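Local structure of cellulase (Uncultured bacterium, 3WX5) at residues 159-173 and 195-209. The protein probably hydrolyses internal beta-1,4-glucosidic bonds of cellulose, as a family 12 endoglucanase. Residues are numbered along the deposited sequence; the frame is centred on the assembly and turned at random.
Sequences VATVSLAGATWEVWF and LDLKAFIDDAVARGY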
loop_
_atom_site.group_PDB
_atom_site.type_symbol
_atom_site.label_atom_id
_atom_site.label_comp_id
_atom_site.label_asym_id
_atom_site.label_seq_id
_atom_site.Cartn_x
_atom_site.Cartn_y
_atom_site.Cartn_z
ATOM N N VAL A 159 -4.503 -16.074 -11.137
ATOM C CA VAL A 159 -4.466 -17.468 -10.726
ATOM C C VAL A 159 -5.741 -17.994 -10.083
ATOM O O VAL A 159 -5.904 -19.212 -9.963
ATOM C CB VAL A 159 -3.256 -17.785 -9.815
ATOM C CG1 VAL A 159 -1.966 -17.633 -10.593
ATOM C CG2 VAL A 159 -3.268 -16.904 -8.545
ATOM N N ALA A 160 -6.605 -17.097 -9.601
ATOM C CA ALA A 160 -7.795 -17.528 -8.838
ATOM C C ALA A 160 -8.769 -16.380 -8.618
ATOM O O ALA A 160 -8.478 -15.235 -8.934
ATOM C CB ALA A 160 -7.399 -18.132 -7.481
ATOM N N THR A 161 -9.941 -16.728 -8.098
ATOM C CA THR A 161 -10.918 -15.775 -7.592
ATOM C C THR A 161 -11.303 -16.291 -6.200
ATOM O O THR A 161 -11.327 -17.511 -5.958
ATOM C CB THR A 161 -12.159 -15.769 -8.503
ATOM O OG1 THR A 161 -11.748 -15.530 -9.856
ATOM C CG2 THR A 161 -13.154 -14.681 -8.076
ATOM N N VAL A 162 -11.437 -15.383 -5.240
ATOM C CA VAL A 162 -11.544 -15.812 -3.842
ATOM C C VAL A 162 -12.489 -14.886 -3.045
ATOM O O VAL A 162 -12.523 -13.686 -3.302
ATOM C CB VAL A 162 -10.115 -15.891 -3.203
ATOM C CG1 VAL A 162 -9.467 -14.489 -3.154
ATOM C CG2 VAL A 162 -10.142 -16.544 -1.840
ATOM N N SER A 163 -13.294 -15.462 -2.140
ATOM C CA SER A 163 -14.075 -14.671 -1.159
ATOM C C SER A 163 -13.229 -14.475 0.096
ATOM O O SER A 163 -12.824 -15.466 0.731
ATOM C CB SER A 163 -15.366 -15.384 -0.769
ATOM O OG SER A 163 -16.105 -14.575 0.159
ATOM N N LEU A 164 -12.919 -13.218 0.402
ATOM C CA LEU A 164 -12.115 -12.872 1.598
ATOM C C LEU A 164 -12.610 -11.566 2.168
ATOM O O LEU A 164 -12.969 -10.661 1.421
ATOM C CB LEU A 164 -10.638 -12.703 1.224
ATOM C CG LEU A 164 -9.851 -13.940 0.760
ATOM C CD1 LEU A 164 -8.465 -13.492 0.202
ATOM C CD2 LEU A 164 -9.708 -14.955 1.929
ATOM N N ALA A 165 -12.698 -11.505 3.492
ATOM C CA ALA A 165 -12.851 -10.232 4.216
ATOM C C ALA A 165 -14.153 -9.532 3.854
ATOM O O ALA A 165 -14.239 -8.305 3.928
ATOM C CB ALA A 165 -11.646 -9.288 3.937
ATOM N N GLY A 166 -15.125 -10.296 3.358
ATOM C CA GLY A 166 -16.455 -9.737 3.142
ATOM C C GLY A 166 -16.692 -9.318 1.703
ATOM O O GLY A 166 -17.666 -8.634 1.411
ATOM N N ALA A 167 -15.770 -9.681 0.810
ATOM C CA ALA A 167 -15.883 -9.334 -0.605
ATOM C C ALA A 167 -15.187 -10.380 -1.447
ATOM O O ALA A 167 -14.733 -11.389 -0.914
ATOM C CB ALA A 167 -15.283 -7.941 -0.863
ATOM N N THR A 168 -15.224 -10.180 -2.768
ATOM C CA THR A 168 -14.675 -11.100 -3.749
ATOM C C THR A 168 -13.496 -10.432 -4.462
ATOM O O THR A 168 -13.564 -9.227 -4.771
ATOM C CB THR A 168 -15.809 -11.468 -4.779
ATOM O OG1 THR A 168 -16.788 -12.234 -4.052
ATOM C CG2 THR A 168 -15.273 -12.354 -5.865
ATOM N N TRP A 169 -12.455 -11.221 -4.753
ATOM C CA TRP A 169 -11.182 -10.722 -5.305
ATOM C C TRP A 169 -10.615 -11.655 -6.370
ATOM O O TRP A 169 -10.609 -12.864 -6.210
ATOM C CB TRP A 169 -10.129 -10.562 -4.183
ATOM C CG TRP A 169 -10.704 -9.910 -2.914
ATOM C CD1 TRP A 169 -11.428 -10.539 -1.923
ATOM C CD2 TRP A 169 -10.646 -8.518 -2.544
ATOM N NE1 TRP A 169 -11.887 -9.601 -1.010
ATOM C CE2 TRP A 169 -11.406 -8.364 -1.356
ATOM C CE3 TRP A 169 -10.017 -7.387 -3.090
ATOM C CZ2 TRP A 169 -11.498 -7.142 -0.675
ATOM C CZ3 TRP A 169 -10.177 -6.160 -2.451
ATOM C CH2 TRP A 169 -10.925 -6.050 -1.254
ATOM N N GLU A 170 -10.040 -11.058 -7.407
ATOM C CA GLU A 170 -9.085 -11.733 -8.294
ATOM C C GLU A 170 -7.752 -11.898 -7.612
ATOM O O GLU A 170 -7.263 -10.946 -7.010
ATOM C CB GLU A 170 -8.859 -10.866 -9.540
ATOM C CG GLU A 170 -10.162 -10.492 -10.277
ATOM C CD GLU A 170 -9.921 -9.548 -11.428
ATOM O OE1 GLU A 170 -8.749 -9.288 -11.738
ATOM O OE2 GLU A 170 -10.900 -9.018 -11.999
ATOM N N VAL A 171 -7.127 -13.074 -7.752
ATOM C CA VAL A 171 -5.797 -13.277 -7.188
ATOM C C VAL A 171 -4.774 -13.306 -8.323
ATOM O O VAL A 171 -4.961 -14.040 -9.305
ATOM C CB VAL A 171 -5.717 -14.595 -6.370
ATOM C CG1 VAL A 171 -4.408 -14.689 -5.641
ATOM C CG2 VAL A 171 -6.889 -14.681 -5.352
ATOM N N TRP A 172 -3.784 -12.412 -8.248
ATOM C CA TRP A 172 -2.693 -12.323 -9.249
ATOM C C TRP A 172 -1.381 -12.642 -8.588
ATOM O O TRP A 172 -1.180 -12.267 -7.426
ATOM C CB TRP A 172 -2.606 -10.900 -9.800
ATOM C CG TRP A 172 -3.808 -10.519 -10.601
ATOM C CD1 TRP A 172 -5.077 -10.253 -10.137
ATOM C CD2 TRP A 172 -3.864 -10.420 -12.015
ATOM N NE1 TRP A 172 -5.927 -9.988 -11.204
ATOM C CE2 TRP A 172 -5.191 -10.067 -12.365
ATOM C CE3 TRP A 172 -2.888 -10.509 -13.028
ATOM C CZ2 TRP A 172 -5.576 -9.844 -13.696
ATOM C CZ3 TRP A 172 -3.277 -10.329 -14.343
ATOM C CH2 TRP A 172 -4.608 -9.982 -14.669
ATOM N N PHE A 173 -0.488 -13.338 -9.300
ATOM C CA PHE A 173 0.779 -13.762 -8.703
ATOM C C PHE A 173 1.922 -13.517 -9.689
ATOM O O PHE A 173 1.807 -13.886 -10.858
ATOM C CB PHE A 173 0.745 -15.263 -8.349
ATOM C CG PHE A 173 2.064 -15.792 -7.833
ATOM C CD1 PHE A 173 2.618 -15.270 -6.678
ATOM C CD2 PHE A 173 2.808 -16.693 -8.582
ATOM C CE1 PHE A 173 3.851 -15.703 -6.216
ATOM C CE2 PHE A 173 4.039 -17.135 -8.130
ATOM C CZ PHE A 173 4.570 -16.614 -6.954
ATOM N N LEU A 195 -11.228 -3.521 7.371
ATOM C CA LEU A 195 -10.880 -4.524 6.379
ATOM C C LEU A 195 -9.958 -5.513 7.034
ATOM O O LEU A 195 -8.989 -5.110 7.698
ATOM C CB LEU A 195 -10.189 -3.880 5.170
ATOM C CG LEU A 195 -9.896 -4.860 4.023
ATOM C CD1 LEU A 195 -11.213 -5.401 3.361
ATOM C CD2 LEU A 195 -9.027 -4.179 2.998
ATOM N N ASP A 196 -10.287 -6.802 6.921
ATOM C CA ASP A 196 -9.480 -7.842 7.550
ATOM C C ASP A 196 -8.247 -8.168 6.703
ATOM O O ASP A 196 -8.312 -9.003 5.795
ATOM C CB ASP A 196 -10.329 -9.094 7.781
ATOM C CG ASP A 196 -9.574 -10.202 8.488
ATOM O OD1 ASP A 196 -8.347 -10.077 8.737
ATOM O OD2 ASP A 196 -10.230 -11.211 8.828
ATOM N N LEU A 197 -7.143 -7.470 6.959
ATOM C CA LEU A 197 -5.916 -7.681 6.179
ATOM C C LEU A 197 -5.344 -9.103 6.413
ATOM O O LEU A 197 -4.691 -9.653 5.524
ATOM C CB LEU A 197 -4.850 -6.628 6.532
ATOM C CG LEU A 197 -5.275 -5.168 6.277
ATOM C CD1 LEU A 197 -4.141 -4.187 6.527
ATOM C CD2 LEU A 197 -5.845 -5.020 4.842
ATOM N N LYS A 198 -5.533 -9.659 7.611
ATOM C CA LYS A 198 -4.984 -10.992 7.921
ATOM C C LYS A 198 -5.616 -12.049 7.000
ATOM O O LYS A 198 -4.972 -13.020 6.631
ATOM C CB LYS A 198 -5.271 -11.345 9.392
ATOM C CG LYS A 198 -4.611 -12.631 9.919
ATOM C CD LYS A 198 -3.093 -12.556 9.818
ATOM C CE LYS A 198 -2.360 -13.801 10.364
ATOM N NZ LYS A 198 -3.209 -14.962 10.809
ATOM N N ALA A 199 -6.863 -11.830 6.596
ATOM C CA ALA A 199 -7.519 -12.810 5.690
ATOM C C ALA A 199 -6.694 -12.952 4.413
ATOM O O ALA A 199 -6.482 -14.075 3.920
ATOM C CB ALA A 199 -8.947 -12.389 5.361
ATOM N N PHE A 200 -6.222 -11.827 3.864
ATOM C CA PHE A 200 -5.397 -11.880 2.645
ATOM C C PHE A 200 -4.065 -12.548 2.888
ATOM O O PHE A 200 -3.590 -13.333 2.070
ATOM C CB PHE A 200 -5.184 -10.464 2.066
ATOM C CG PHE A 200 -6.461 -9.764 1.719
ATOM C CD1 PHE A 200 -7.153 -9.043 2.683
ATOM C CD2 PHE A 200 -7.082 -9.997 0.479
ATOM C CE1 PHE A 200 -8.389 -8.465 2.429
ATOM C CE2 PHE A 200 -8.282 -9.357 0.180
ATOM C CZ PHE A 200 -8.946 -8.592 1.165
ATOM N N ILE A 201 -3.406 -12.154 3.974
ATOM C CA ILE A 201 -2.199 -12.805 4.368
ATOM C C ILE A 201 -2.330 -14.322 4.469
ATOM O O ILE A 201 -1.525 -15.055 3.885
ATOM C CB ILE A 201 -1.665 -12.235 5.704
ATOM C CG1 ILE A 201 -1.396 -10.733 5.532
ATOM C CG2 ILE A 201 -0.416 -12.990 6.091
ATOM C CD1 ILE A 201 -0.851 -10.004 6.829
ATOM N N ASP A 202 -3.381 -14.799 5.140
ATOM C CA ASP A 202 -3.556 -16.237 5.347
ATOM C C ASP A 202 -3.861 -16.940 4.024
ATOM O O ASP A 202 -3.463 -18.083 3.833
ATOM C CB ASP A 202 -4.688 -16.520 6.361
ATOM C CG ASP A 202 -4.264 -16.268 7.815
ATOM O OD1 ASP A 202 -3.082 -15.923 8.052
ATOM O OD2 ASP A 202 -5.141 -16.322 8.711
ATOM N N ASP A 203 -4.531 -16.247 3.098
ATOM C CA ASP A 203 -4.798 -16.853 1.778
ATOM C C ASP A 203 -3.483 -17.000 1.013
ATOM O O ASP A 203 -3.200 -18.045 0.415
ATOM C CB ASP A 203 -5.804 -16.006 0.987
ATOM C CG ASP A 203 -6.033 -16.536 -0.419
ATOM O OD1 ASP A 203 -6.847 -17.486 -0.590
ATOM O OD2 ASP A 203 -5.336 -16.067 -1.343
ATOM N N ALA A 204 -2.669 -15.940 1.027
ATOM C CA ALA A 204 -1.348 -16.008 0.391
ATOM C C ALA A 204 -0.463 -17.110 0.999
ATOM O O ALA A 204 0.245 -17.824 0.266
ATOM C CB ALA A 204 -0.647 -14.645 0.497
ATOM N N VAL A 205 -0.508 -17.263 2.331
ATOM C CA VAL A 205 0.210 -18.347 2.978
ATOM C C VAL A 205 -0.308 -19.698 2.481
ATOM O O VAL A 205 0.481 -20.631 2.203
ATOM C CB VAL A 205 0.079 -18.277 4.517
ATOM C CG1 VAL A 205 0.514 -19.612 5.157
ATOM C CG2 VAL A 205 0.928 -17.082 5.065
ATOM N N ALA A 206 -1.626 -19.844 2.465
ATOM C CA ALA A 206 -2.212 -21.123 2.008
ATOM C C ALA A 206 -1.792 -21.461 0.592
ATOM O O ALA A 206 -1.583 -22.640 0.283
ATOM C CB ALA A 206 -3.735 -21.123 2.130
ATOM N N ARG A 207 -1.628 -20.441 -0.257
ATOM C CA ARG A 207 -1.215 -20.665 -1.651
ATOM C C ARG A 207 0.263 -20.974 -1.825
ATOM O O ARG A 207 0.700 -21.317 -2.923
ATOM C CB ARG A 207 -1.611 -19.481 -2.558
ATOM C CG ARG A 207 -3.114 -19.270 -2.625
ATOM C CD ARG A 207 -3.518 -18.080 -3.468
ATOM N NE ARG A 207 -4.945 -17.846 -3.338
ATOM C CZ ARG A 207 -5.873 -18.545 -3.988
ATOM N NH1 ARG A 207 -5.519 -19.502 -4.834
ATOM N NH2 ARG A 207 -7.152 -18.370 -3.699
ATOM N N GLY A 208 1.037 -20.810 -0.754
ATOM C CA GLY A 208 2.463 -21.019 -0.815
ATOM C C GLY A 208 3.231 -19.789 -1.265
ATOM O O GLY A 208 4.415 -19.884 -1.566
ATOM N N TYR A 209 2.570 -18.630 -1.292
ATOM C CA TYR A 209 3.213 -17.400 -1.783
ATOM C C TYR A 209 3.926 -16.636 -0.675
ATOM O O TYR A 209 4.787 -15.796 -0.954
ATOM C CB TYR A 209 2.182 -16.468 -2.438
ATOM C CG TYR A 209 1.449 -17.087 -3.633
ATOM C CD1 TYR A 209 2.079 -18.001 -4.457
ATOM C CD2 TYR A 209 0.216 -16.592 -4.033
ATOM C CE1 TYR A 209 1.408 -18.552 -5.579
ATOM C CE2 TYR A 209 -0.460 -17.122 -5.161
ATOM C CZ TYR A 209 0.139 -18.100 -5.900
ATOM O OH TYR A 209 -0.496 -18.585 -7.030
HETATM O O HOH W 1 -9.384 -19.592 -4.372
HETATM O O HOH W 2 -13.164 -7.256 6.305
#
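Phe200 drives its CE2-CZ edge onto one face of the Trp169 indole, planes at 85°, an edge-to-face pair with CZ 3.5 Å from Trp169 CZ2. Phe173 and Tyr209, the latter just past helix 197-206, instead form an offset stack, centroids 3.9 Å apart and planes at 4°. Apolar packing continues at the type I' turn Leu164-Ala167, where Leu164 CD1 lies 3.8 Å from Phe200 CD2 and Ala165 CB 3.7 Å from Phe200 CE1.

Among polar groups, Trp169 NE1 donates to Leu164 O (2.9 Å), which also accepts from Ala167 N on the opposite face of its carbonyl plane. Exchanging Trp169 for a leucine would probably leave the Phe200 edge without its aromatic face and Leu164 O with one donor fewer. The Arg207 chain, extended from CG to NE (chi3 -173°), carries its guanidinium to the hairpin, where Val171 CG2 lies over one face; NE makes a salt bridge to Asp203 OD2 (2.7 Å), also bonded by Tyr183 OH. One water links Arg207 NH2 to Thr161 O.

With no direct hydrogen bond between the segments, ring and aliphatic packing, supplemented by a water bridge, holds the helix and the residues following it against a hairpin of the family 12 beta-sandwich (jelly roll).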